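Local coordinates for protein YbgK (Escherichia coli, PDB 5DUD) that cleaves 5-oxoproline to L-glutamate, as subunit C of an ATP-hydrolysing 5-oxoprolinase that spends one ATP in each turnover, at residues G68-T73 and S111-A116; G8-V13 and G141-D146; R173-P178 and E263-H268; M207-Q212 and V244-A249. All blocks are in the same frame, centred on the assembly; numbering follows the deposited sequence.

Contact 1 (G68-T73 and S111-A116); sequences GWFALT and SYLAVA
Thr73 and Tyr112 form one end of an antiparallel strand pair in which 68-73 runs beside 111-115, their short axes 4.9 Å apart at 164°. The backbone ladder alternates regularly. Thr73 with Tyr112 and Ala71 with Ala114 are hydrogen-bonded pairs, while Leu72 with Leu113 and Phe70 with Val115 are non-hydrogen-bonded ones. Tyr112 N gives the straightest bond, 3.1 Å to Thr73 O at 170°, although it comes from above the carbonyl plane. Ala71 N lies 3.1 Å from Ala114 O, and just past the end of strand 111-115, Ala116 N still reaches Trp69 O at 3.1 Å.

The apolar contacts gather on the face carrying Phe70, Leu72, Leu113 and Val115. Leu113 is central: with CG anti to its backbone N (chi1 174°), CD1 meets the edge of the Phe70 ring, 3.8 Å from CD2, and also touches Leu72 CD2 at 3.9 Å. On the other face, Thr73 OG1 stands 3.5 Å from Tyr112 CB, the two side chains crossing at about a right angle. The polar ends of this pair bind outward, Thr73 OG1 to Ala36 O and Tyr112 OH to Glu54 and the backbone N of Asp33.

Both strands are interior members of a five-stranded antiparallel sheet, 68-74 flanked by 92-94 and 110-115 by 52-56. Helix 34-44 packs on the face of Thr73, Tyr112 and Ala114, where Ala40 touches Thr73 and Ala114. Strand 99-102 covers the other face, with Leu100 against Phe70, Leu72 and Leu113.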
# COMPACT_ATOMS: atom_id res chain seq x y z
N GLY A 68 -18.24 -16.97 23.76
CA GLY A 68 -16.86 -17.25 23.40
C GLY A 68 -15.89 -16.43 24.21
O GLY A 68 -16.11 -16.18 25.39
N TRP A 69 -14.79 -16.00 23.57
CA TRP A 69 -13.75 -15.19 24.20
C TRP A 69 -13.41 -14.00 23.31
O TRP A 69 -13.67 -14.05 22.11
CB TRP A 69 -12.49 -16.04 24.44
CG TRP A 69 -12.74 -17.32 25.20
CD1 TRP A 69 -13.19 -18.50 24.69
CD2 TRP A 69 -12.54 -17.53 26.60
NE1 TRP A 69 -13.30 -19.43 25.69
CE2 TRP A 69 -12.90 -18.87 26.87
CE3 TRP A 69 -12.08 -16.73 27.65
CZ2 TRP A 69 -12.82 -19.42 28.16
CZ3 TRP A 69 -11.99 -17.28 28.92
CH2 TRP A 69 -12.37 -18.60 29.17
N PHE A 70 -12.84 -12.93 23.90
CA PHE A 70 -12.46 -11.74 23.15
C PHE A 70 -11.23 -11.06 23.79
O PHE A 70 -10.80 -11.45 24.87
CB PHE A 70 -13.63 -10.75 23.05
CG PHE A 70 -13.78 -9.76 24.19
CD1 PHE A 70 -14.36 -10.15 25.39
CD2 PHE A 70 -13.38 -8.44 24.05
CE1 PHE A 70 -14.53 -9.23 26.43
CE2 PHE A 70 -13.52 -7.54 25.09
CZ PHE A 70 -14.10 -7.93 26.28
N ALA A 71 -10.69 -10.06 23.10
CA ALA A 71 -9.52 -9.33 23.58
C ALA A 71 -9.42 -7.95 22.92
O ALA A 71 -9.88 -7.78 21.80
CB ALA A 71 -8.25 -10.13 23.31
N LEU A 72 -8.81 -6.98 23.63
CA LEU A 72 -8.60 -5.61 23.15
C LEU A 72 -7.11 -5.26 23.22
O LEU A 72 -6.45 -5.61 24.19
CB LEU A 72 -9.41 -4.61 23.97
CG LEU A 72 -10.90 -4.46 23.67
CD1 LEU A 72 -11.59 -3.71 24.81
CD2 LEU A 72 -11.14 -3.74 22.34
N THR A 73 -6.56 -4.61 22.17
CA THR A 73 -5.16 -4.19 22.10
C THR A 73 -5.10 -2.77 21.49
O THR A 73 -6.15 -2.15 21.28
CB THR A 73 -4.32 -5.20 21.28
OG1 THR A 73 -5.02 -5.48 20.08
CG2 THR A 73 -4.02 -6.50 22.05
N SER A 111 -7.14 1.31 17.94
CA SER A 111 -7.44 0.20 18.86
C SER A 111 -7.94 -0.99 18.06
O SER A 111 -8.58 -0.80 17.03
CB SER A 111 -8.49 0.64 19.88
OG SER A 111 -8.61 -0.27 20.97
N TYR A 112 -7.65 -2.22 18.52
CA TYR A 112 -8.05 -3.44 17.80
C TYR A 112 -8.93 -4.33 18.67
O TYR A 112 -8.74 -4.38 19.88
CB TYR A 112 -6.81 -4.20 17.30
CG TYR A 112 -5.97 -3.37 16.36
CD1 TYR A 112 -5.12 -2.38 16.85
CD2 TYR A 112 -6.12 -3.47 14.99
CE1 TYR A 112 -4.43 -1.53 16.00
CE2 TYR A 112 -5.42 -2.64 14.12
CZ TYR A 112 -4.57 -1.67 14.63
OH TYR A 112 -3.85 -0.85 13.79
N LEU A 113 -9.90 -5.03 18.04
CA LEU A 113 -10.83 -5.92 18.72
C LEU A 113 -10.90 -7.27 17.97
O LEU A 113 -11.39 -7.32 16.84
CB LEU A 113 -12.22 -5.27 18.79
CG LEU A 113 -13.37 -6.12 19.34
CD1 LEU A 113 -13.04 -6.68 20.71
CD2 LEU A 113 -14.65 -5.33 19.41
N ALA A 114 -10.43 -8.35 18.63
CA ALA A 114 -10.43 -9.70 18.07
C ALA A 114 -11.30 -10.64 18.90
O ALA A 114 -11.34 -10.52 20.13
CB ALA A 114 -9.01 -10.23 18.02
N VAL A 115 -11.99 -11.57 18.23
CA VAL A 115 -12.87 -12.54 18.89
C VAL A 115 -12.43 -13.95 18.49
O VAL A 115 -11.79 -14.12 17.45
CB VAL A 115 -14.37 -12.27 18.56
CG1 VAL A 115 -14.74 -10.82 18.84
CG2 VAL A 115 -14.72 -12.65 17.12
N ALA A 116 -12.77 -14.96 19.31
CA ALA A 116 -12.40 -16.36 19.07
C ALA A 116 -13.09 -16.93 17.83
O ALA A 116 -14.31 -16.84 17.71
CB ALA A 116 -12.75 -17.20 20.29

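Contact 2 (G8-V13 and G141-D146); sequences GMYTTV and GRLLKD
The loop 141-146, between strands 110-115 and 149-150, folds over 8-13, which includes the start of an outer strand of the five-stranded sheet, and Leu143 meets Tyr10 and Thr12 there. One methyl of Leu143, CD2, sits over the centre of the Tyr10 ring, 3.9 Å from the centroid and 12° off the normal, a CH-pi contact. The same methyl is 3.5 Å from Thr12 CG2, while CD1 lies near the ring at Tyr10 CD1 (3.8 Å) and also approaches Met9 O. Leu143 CG is anti to its carbonyl carbon (chi1 -63°), which helps bring both methyls to the 8-13 segment. A glycine in place of Tyr10 would probably leave Leu143 CD2 without the aromatic face beneath it and open a gap beside the loop.

One direct backbone hydrogen bond joins the segments: Leu144 N to Thr11 O, 2.9 Å and nearly straight at 169°. Two waters extend it. The first accepts from Thr11 N at 2.8 Å and donates to Leu144 O; the second donates to Arg142 O at 2.8 Å and accepts weakly from Val13 N. The guanidinium of Arg142 turns back to Leu143 O and forms a salt bridge with Asp148.

Thr12 pairs through its backbone with Glu54 of strand 52-56, and Leu144 packs on Leu53 of that strand and on Leu150 of strand 149-150.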
# COMPACT_ATOMS: atom_id res chain seq x y z
N GLY A 8 -18.27 4.36 14.79
CA GLY A 8 -17.23 5.37 15.02
C GLY A 8 -16.90 6.14 13.76
O GLY A 8 -17.76 6.29 12.89
N MET A 9 -15.65 6.62 13.63
CA MET A 9 -15.26 7.45 12.47
C MET A 9 -14.49 6.69 11.38
O MET A 9 -14.77 6.95 10.21
CB MET A 9 -14.48 8.71 12.90
CG MET A 9 -13.20 8.47 13.69
SD MET A 9 -12.28 10.00 13.99
CE MET A 9 -11.73 10.38 12.32
N TYR A 10 -13.53 5.80 11.71
CA TYR A 10 -12.76 5.05 10.71
C TYR A 10 -12.52 3.63 11.24
O TYR A 10 -11.43 3.29 11.69
CB TYR A 10 -11.43 5.80 10.41
CG TYR A 10 -11.10 5.95 8.95
CD1 TYR A 10 -11.66 6.98 8.20
CD2 TYR A 10 -10.15 5.15 8.34
CE1 TYR A 10 -11.32 7.17 6.86
CE2 TYR A 10 -9.80 5.32 7.00
CZ TYR A 10 -10.39 6.33 6.26
OH TYR A 10 -10.04 6.50 4.94
N THR A 11 -13.58 2.81 11.21
CA THR A 11 -13.52 1.42 11.68
C THR A 11 -13.60 0.48 10.48
O THR A 11 -14.48 0.66 9.64
CB THR A 11 -14.64 1.15 12.70
OG1 THR A 11 -14.61 2.19 13.68
CG2 THR A 11 -14.49 -0.20 13.39
N THR A 12 -12.68 -0.51 10.39
CA THR A 12 -12.60 -1.47 9.28
C THR A 12 -12.14 -2.85 9.76
O THR A 12 -11.52 -2.96 10.81
CB THR A 12 -11.61 -0.98 8.20
OG1 THR A 12 -10.31 -0.81 8.78
CG2 THR A 12 -12.06 0.28 7.53
N VAL A 13 -12.39 -3.89 8.93
CA VAL A 13 -11.93 -5.26 9.19
C VAL A 13 -10.52 -5.39 8.61
O VAL A 13 -10.36 -5.26 7.40
CB VAL A 13 -12.88 -6.32 8.57
CG1 VAL A 13 -12.49 -7.73 9.01
CG2 VAL A 13 -14.35 -6.03 8.92
N GLY A 141 -16.00 -3.52 1.21
CA GLY A 141 -14.97 -2.53 0.92
C GLY A 141 -15.32 -1.12 1.36
O GLY A 141 -15.21 -0.19 0.56
N ARG A 142 -15.75 -0.96 2.61
CA ARG A 142 -16.14 0.34 3.16
C ARG A 142 -16.00 0.37 4.68
O ARG A 142 -15.78 -0.66 5.31
CB ARG A 142 -17.60 0.67 2.76
CG ARG A 142 -18.61 -0.44 3.07
CD ARG A 142 -20.03 0.10 3.11
NE ARG A 142 -21.01 -0.93 3.46
CZ ARG A 142 -21.27 -1.36 4.70
NH1 ARG A 142 -20.62 -0.85 5.74
NH2 ARG A 142 -22.17 -2.31 4.90
N LEU A 143 -16.14 1.56 5.28
CA LEU A 143 -16.08 1.73 6.73
C LEU A 143 -17.31 1.13 7.38
O LEU A 143 -18.40 1.22 6.82
CB LEU A 143 -15.98 3.21 7.12
CG LEU A 143 -14.75 3.98 6.64
CD1 LEU A 143 -14.91 5.47 6.89
CD2 LEU A 143 -13.49 3.45 7.29
N LEU A 144 -17.16 0.53 8.57
CA LEU A 144 -18.32 -0.02 9.26
C LEU A 144 -19.23 1.13 9.68
O LEU A 144 -18.73 2.21 9.99
CB LEU A 144 -17.90 -0.87 10.47
CG LEU A 144 -17.08 -2.13 10.18
CD1 LEU A 144 -16.80 -2.90 11.44
CD2 LEU A 144 -17.78 -3.04 9.17
N LYS A 145 -20.56 0.93 9.59
CA LYS A 145 -21.56 1.94 9.96
C LYS A 145 -22.49 1.37 11.05
O LYS A 145 -22.31 0.22 11.47
CB LYS A 145 -22.35 2.43 8.73
CG LYS A 145 -22.97 1.38 7.83
CD LYS A 145 -24.03 2.00 6.90
CE LYS A 145 -24.21 1.23 5.62
NZ LYS A 145 -25.53 0.62 5.27
N ASP A 146 -23.44 2.18 11.54
CA ASP A 146 -24.38 1.77 12.60
C ASP A 146 -25.41 0.76 12.07
O ASP A 146 -25.94 0.94 10.97
CB ASP A 146 -25.12 3.00 13.16
CG ASP A 146 -24.22 4.04 13.80
OD1 ASP A 146 -23.11 4.27 13.29
OD2 ASP A 146 -24.64 4.63 14.82
O HOH W 1 -16.08 3.92 10.82
O HOH W 2 -14.76 -2.82 6.70

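Contact 3 (R173-P178 and E263-H268); sequences RIRALP and EADMYH
Asp265 and Arg175 meet through three donors on one carboxylate. The backbone Arg175 N points at Asp265 OD2 from 3.0 Å in an almost straight bond (175°), arriving from above the carboxylate plane. From the side chain, Arg175 NH2 donates to the syn lone pair of Asp265 OD1 at 3.0 Å, forming the salt bridge, and Arg175 NE adds a weak bond to OD2 at 3.4 Å. The guanidinium and carboxylate planes stand 50° apart, so this two-point pairing is twisted rather than coplanar. The bend in the arginine chain at chi3 (-72°) turns the edge of the guanidinium, NE and NH2, to the aspartate that also holds its main chain.

Beside the ion pair, Ile174 CG1 packs on His268 CB at 4.0 Å, and Ile174 CG2 approaches Asp265 CB at 4.2 Å. Asp265 O accepts from His268 N at 3.1 Å, tying the aspartate's own backbone to the first turn of helix 266-271.

Farther out, strand 277-282 pairs with the backbone of Ile174 and packs through Val281 on Arg175, while Ala291 of helix 285-302 also touches the arginine. With an alanine in place of Asp265, Arg175 N and the guanidinium would probably both lose this acceptor.

The three bonds join the residue before helix 266-271 to strand 173-178. Burial alone would tend to disfavour a charge on Asp265; the arginine and the main-chain N-H are likely to offset that and favour the carboxylate.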
# COMPACT_ATOMS: atom_id res chain seq x y z
N ARG A 173 9.98 8.60 19.00
CA ARG A 173 11.28 8.38 18.34
C ARG A 173 11.19 7.14 17.44
O ARG A 173 10.83 6.07 17.93
CB ARG A 173 12.41 8.24 19.37
CG ARG A 173 12.51 9.45 20.29
CD ARG A 173 13.89 9.66 20.90
NE ARG A 173 14.89 10.10 19.92
CZ ARG A 173 14.99 11.34 19.42
NH1 ARG A 173 14.14 12.29 19.79
NH2 ARG A 173 15.95 11.62 18.54
N ILE A 174 11.47 7.30 16.14
CA ILE A 174 11.37 6.23 15.15
C ILE A 174 12.69 6.09 14.38
O ILE A 174 13.18 7.06 13.82
CB ILE A 174 10.15 6.54 14.22
CG1 ILE A 174 8.82 6.21 14.93
CG2 ILE A 174 10.24 5.81 12.87
CD1 ILE A 174 7.83 7.31 14.92
N ARG A 175 13.24 4.88 14.35
CA ARG A 175 14.50 4.61 13.66
C ARG A 175 14.30 4.53 12.14
O ARG A 175 13.56 3.66 11.68
CB ARG A 175 15.12 3.30 14.17
CG ARG A 175 15.72 3.44 15.56
CD ARG A 175 16.14 2.10 16.14
NE ARG A 175 14.99 1.28 16.51
CZ ARG A 175 15.05 0.05 17.02
NH1 ARG A 175 16.24 -0.52 17.24
NH2 ARG A 175 13.94 -0.61 17.32
N ALA A 176 14.93 5.44 11.39
CA ALA A 176 14.86 5.44 9.92
C ALA A 176 16.25 5.26 9.33
O ALA A 176 17.23 5.73 9.91
CB ALA A 176 14.22 6.73 9.41
N LEU A 177 16.32 4.57 8.18
CA LEU A 177 17.56 4.32 7.44
C LEU A 177 17.65 5.29 6.26
O LEU A 177 16.67 5.43 5.54
CB LEU A 177 17.62 2.86 6.93
CG LEU A 177 18.32 1.86 7.84
CD1 LEU A 177 18.07 0.44 7.36
CD2 LEU A 177 19.82 2.09 7.87
N PRO A 178 18.80 5.95 6.01
CA PRO A 178 18.87 6.90 4.89
C PRO A 178 18.87 6.27 3.50
O PRO A 178 19.36 5.17 3.31
CB PRO A 178 20.21 7.61 5.13
CG PRO A 178 21.03 6.65 5.89
CD PRO A 178 20.07 5.90 6.76
N GLU A 263 10.73 -1.79 9.66
CA GLU A 263 9.50 -2.53 9.96
C GLU A 263 9.24 -2.71 11.47
O GLU A 263 8.07 -2.75 11.87
CB GLU A 263 9.54 -3.90 9.26
CG GLU A 263 8.23 -4.68 9.30
CD GLU A 263 8.19 -5.87 8.38
OE1 GLU A 263 8.07 -7.01 8.88
OE2 GLU A 263 8.29 -5.67 7.14
N ALA A 264 10.30 -2.80 12.30
CA ALA A 264 10.15 -2.94 13.75
C ALA A 264 9.57 -1.67 14.42
O ALA A 264 8.98 -1.78 15.49
CB ALA A 264 11.49 -3.28 14.38
N ASP A 265 9.73 -0.47 13.80
CA ASP A 265 9.24 0.80 14.34
C ASP A 265 7.98 1.33 13.63
O ASP A 265 7.43 2.34 14.07
CB ASP A 265 10.35 1.86 14.29
CG ASP A 265 11.39 1.68 15.38
OD1 ASP A 265 11.68 0.51 15.74
OD2 ASP A 265 11.92 2.69 15.88
N MET A 266 7.52 0.66 12.56
CA MET A 266 6.31 1.08 11.84
C MET A 266 5.07 1.14 12.73
O MET A 266 4.20 1.97 12.49
CB MET A 266 6.02 0.15 10.65
CG MET A 266 6.89 0.40 9.44
SD MET A 266 6.60 2.00 8.65
CE MET A 266 4.97 1.76 7.97
N TYR A 267 4.97 0.25 13.74
CA TYR A 267 3.82 0.22 14.65
C TYR A 267 3.70 1.52 15.48
O TYR A 267 2.59 1.87 15.85
CB TYR A 267 3.85 -1.02 15.56
CG TYR A 267 4.74 -0.96 16.78
CD1 TYR A 267 4.26 -0.50 18.00
CD2 TYR A 267 6.02 -1.50 16.76
CE1 TYR A 267 5.06 -0.49 19.14
CE2 TYR A 267 6.83 -1.51 17.89
CZ TYR A 267 6.34 -1.01 19.09
OH TYR A 267 7.16 -1.00 20.20
N HIS A 268 4.82 2.23 15.74
CA HIS A 268 4.78 3.48 16.52
C HIS A 268 4.00 4.60 15.79
O HIS A 268 3.32 5.38 16.46
CB HIS A 268 6.18 3.99 16.86
CG HIS A 268 6.92 3.17 17.87
ND1 HIS A 268 7.17 3.64 19.14
CD2 HIS A 268 7.48 1.94 17.74
CE1 HIS A 268 7.85 2.69 19.75
NE2 HIS A 268 8.08 1.65 18.94

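Contact 4 (M207-Q212 and V244-A249); sequences MGYRLQ and VLMNDA
Tyr209 N donates to Val244 O over 2.7 Å, lying in the carbonyl plane, and Val244 N returns a bond of the same length to Tyr209 O. This reciprocal couple makes Tyr209 and Val244 an antiparallel hydrogen-bonded pair; next to it, Gly208 and Leu245 form a non-hydrogen-bonded pair. The pairing ends as Met246 N donates to Met207 O at 2.9 Å. That carbonyl oxygen is also flanked by Ala249 CB, where the chain of 246-249 turns back.

Side chains join the strands on the face of Tyr209 and Val244. Met246 SD stands over the centre of the Tyr209 ring, 4.3 Å from the centroid and 11° off the normal, a Met-aromatic contact. Bends at chi2 (-57°) and chi3 (-72°) curl the methionine to this position, and its CG touches Tyr209 CD1 at 3.6 Å. Leu211 CD1 lies against Val244 CG2 at 3.6 Å. At the turn, Met207 CG rests 3.7 Å from Asp248 O, its side chain crossing that of Asp248 at about a right angle.

Tyr209 OH bonds to Leu269 O of helix 266-271, Asp248 pairs with Arg206, and Asn247 ND2 reaches Cys29 O. The phenol is thus held at its hydroxyl and covered on one face by sulfur, an arrangement likely to restrict rotation of the ring while the three backbone bonds hold 207-212 to 244-249.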
# COMPACT_ATOMS: atom_id res chain seq x y z
N MET A 207 -3.35 5.77 3.85
CA MET A 207 -2.45 5.72 2.69
C MET A 207 -1.05 6.24 3.03
O MET A 207 -0.10 5.47 2.99
CB MET A 207 -3.02 6.51 1.50
CG MET A 207 -4.19 5.83 0.85
SD MET A 207 -4.85 6.76 -0.56
CE MET A 207 -3.56 6.52 -1.78
N GLY A 208 -0.94 7.53 3.36
CA GLY A 208 0.35 8.14 3.67
C GLY A 208 0.27 9.32 4.61
O GLY A 208 -0.65 10.14 4.50
N TYR A 209 1.24 9.43 5.53
CA TYR A 209 1.31 10.51 6.52
C TYR A 209 2.08 11.72 5.99
O TYR A 209 3.26 11.58 5.68
CB TYR A 209 2.03 10.04 7.80
CG TYR A 209 1.25 9.20 8.80
CD1 TYR A 209 0.12 8.47 8.41
CD2 TYR A 209 1.70 9.04 10.10
CE1 TYR A 209 -0.58 7.68 9.32
CE2 TYR A 209 1.01 8.26 11.02
CZ TYR A 209 -0.13 7.58 10.63
OH TYR A 209 -0.82 6.78 11.52
N ARG A 210 1.46 12.92 5.98
CA ARG A 210 2.13 14.17 5.57
C ARG A 210 2.72 14.85 6.82
O ARG A 210 2.01 15.01 7.80
CB ARG A 210 1.15 15.10 4.83
CG ARG A 210 0.34 14.36 3.75
CD ARG A 210 0.16 15.13 2.45
NE ARG A 210 -0.30 14.23 1.39
CZ ARG A 210 -0.48 14.59 0.11
NH1 ARG A 210 -0.26 15.84 -0.27
NH2 ARG A 210 -0.89 13.69 -0.78
N LEU A 211 4.03 15.17 6.80
CA LEU A 211 4.72 15.74 7.96
C LEU A 211 4.97 17.24 7.79
O LEU A 211 5.54 17.65 6.79
CB LEU A 211 6.06 15.03 8.16
CG LEU A 211 6.04 13.50 8.22
CD1 LEU A 211 7.45 12.95 8.47
CD2 LEU A 211 5.09 12.98 9.29
N GLN A 212 4.58 18.05 8.80
CA GLN A 212 4.81 19.49 8.82
C GLN A 212 6.11 19.81 9.56
O GLN A 212 6.25 19.43 10.72
CB GLN A 212 3.66 20.23 9.52
CG GLN A 212 2.27 20.13 8.90
CD GLN A 212 2.10 20.83 7.56
OE1 GLN A 212 2.97 20.79 6.69
NE2 GLN A 212 0.97 21.52 7.34
N VAL A 244 5.33 10.15 4.67
CA VAL A 244 5.63 8.77 5.08
C VAL A 244 4.58 7.85 4.50
O VAL A 244 3.40 8.00 4.82
CB VAL A 244 5.70 8.61 6.62
CG1 VAL A 244 6.23 7.24 7.00
CG2 VAL A 244 6.53 9.71 7.27
N LEU A 245 4.99 6.88 3.68
CA LEU A 245 4.04 5.94 3.09
C LEU A 245 3.65 4.88 4.11
O LEU A 245 4.52 4.40 4.83
CB LEU A 245 4.65 5.28 1.85
CG LEU A 245 5.11 6.25 0.76
CD1 LEU A 245 5.75 5.49 -0.40
CD2 LEU A 245 3.97 7.10 0.26
N MET A 246 2.35 4.54 4.19
CA MET A 246 1.84 3.54 5.13
C MET A 246 1.35 2.30 4.33
O MET A 246 1.87 2.06 3.24
CB MET A 246 0.75 4.16 6.03
CG MET A 246 1.22 5.39 6.81
SD MET A 246 2.66 5.12 7.88
CE MET A 246 1.94 4.15 9.19
N ASN A 247 0.42 1.50 4.87
CA ASN A 247 0.01 0.24 4.25
C ASN A 247 -0.84 0.39 2.96
O ASN A 247 -0.59 -0.36 2.02
CB ASN A 247 -0.74 -0.64 5.25
CG ASN A 247 0.05 -0.98 6.49
OD1 ASN A 247 0.91 -0.22 6.95
ND2 ASN A 247 -0.25 -2.12 7.11
N ASP A 248 -1.82 1.32 2.92
CA ASP A 248 -2.68 1.51 1.73
C ASP A 248 -2.03 2.40 0.63
O ASP A 248 -2.68 2.66 -0.38
CB ASP A 248 -4.03 2.13 2.14
CG ASP A 248 -4.94 1.18 2.89
OD1 ASP A 248 -4.42 0.25 3.53
OD2 ASP A 248 -6.17 1.40 2.87
N ALA A 249 -0.76 2.83 0.80
CA ALA A 249 -0.04 3.69 -0.16
C ALA A 249 0.08 3.12 -1.57
O ALA A 249 -0.14 1.93 -1.80
CB ALA A 249 1.36 3.98 0.35

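Contacts 1 and 2 reach the same five-stranded sheet, with centres about 17 Å apart, and contact 1 is nested within the chain loop that contact 2 closes. Contacts 3 and 4 both reach a separate, mixed sheet; their centres lie about 13 Å apart, and contact 4 is nested in the chain loop that contact 3 closes. This second pair touches directly, Met266 CE lying 4.0 Å from Met246 CE. Contacts 1 and 3 lie on opposite sides of the chain's centre, their centres about 26 Å apart, as do contacts 1 and 4 at about 27 Å. Contacts 2 and 4 approach to about 7 Å between nearest atoms without touching.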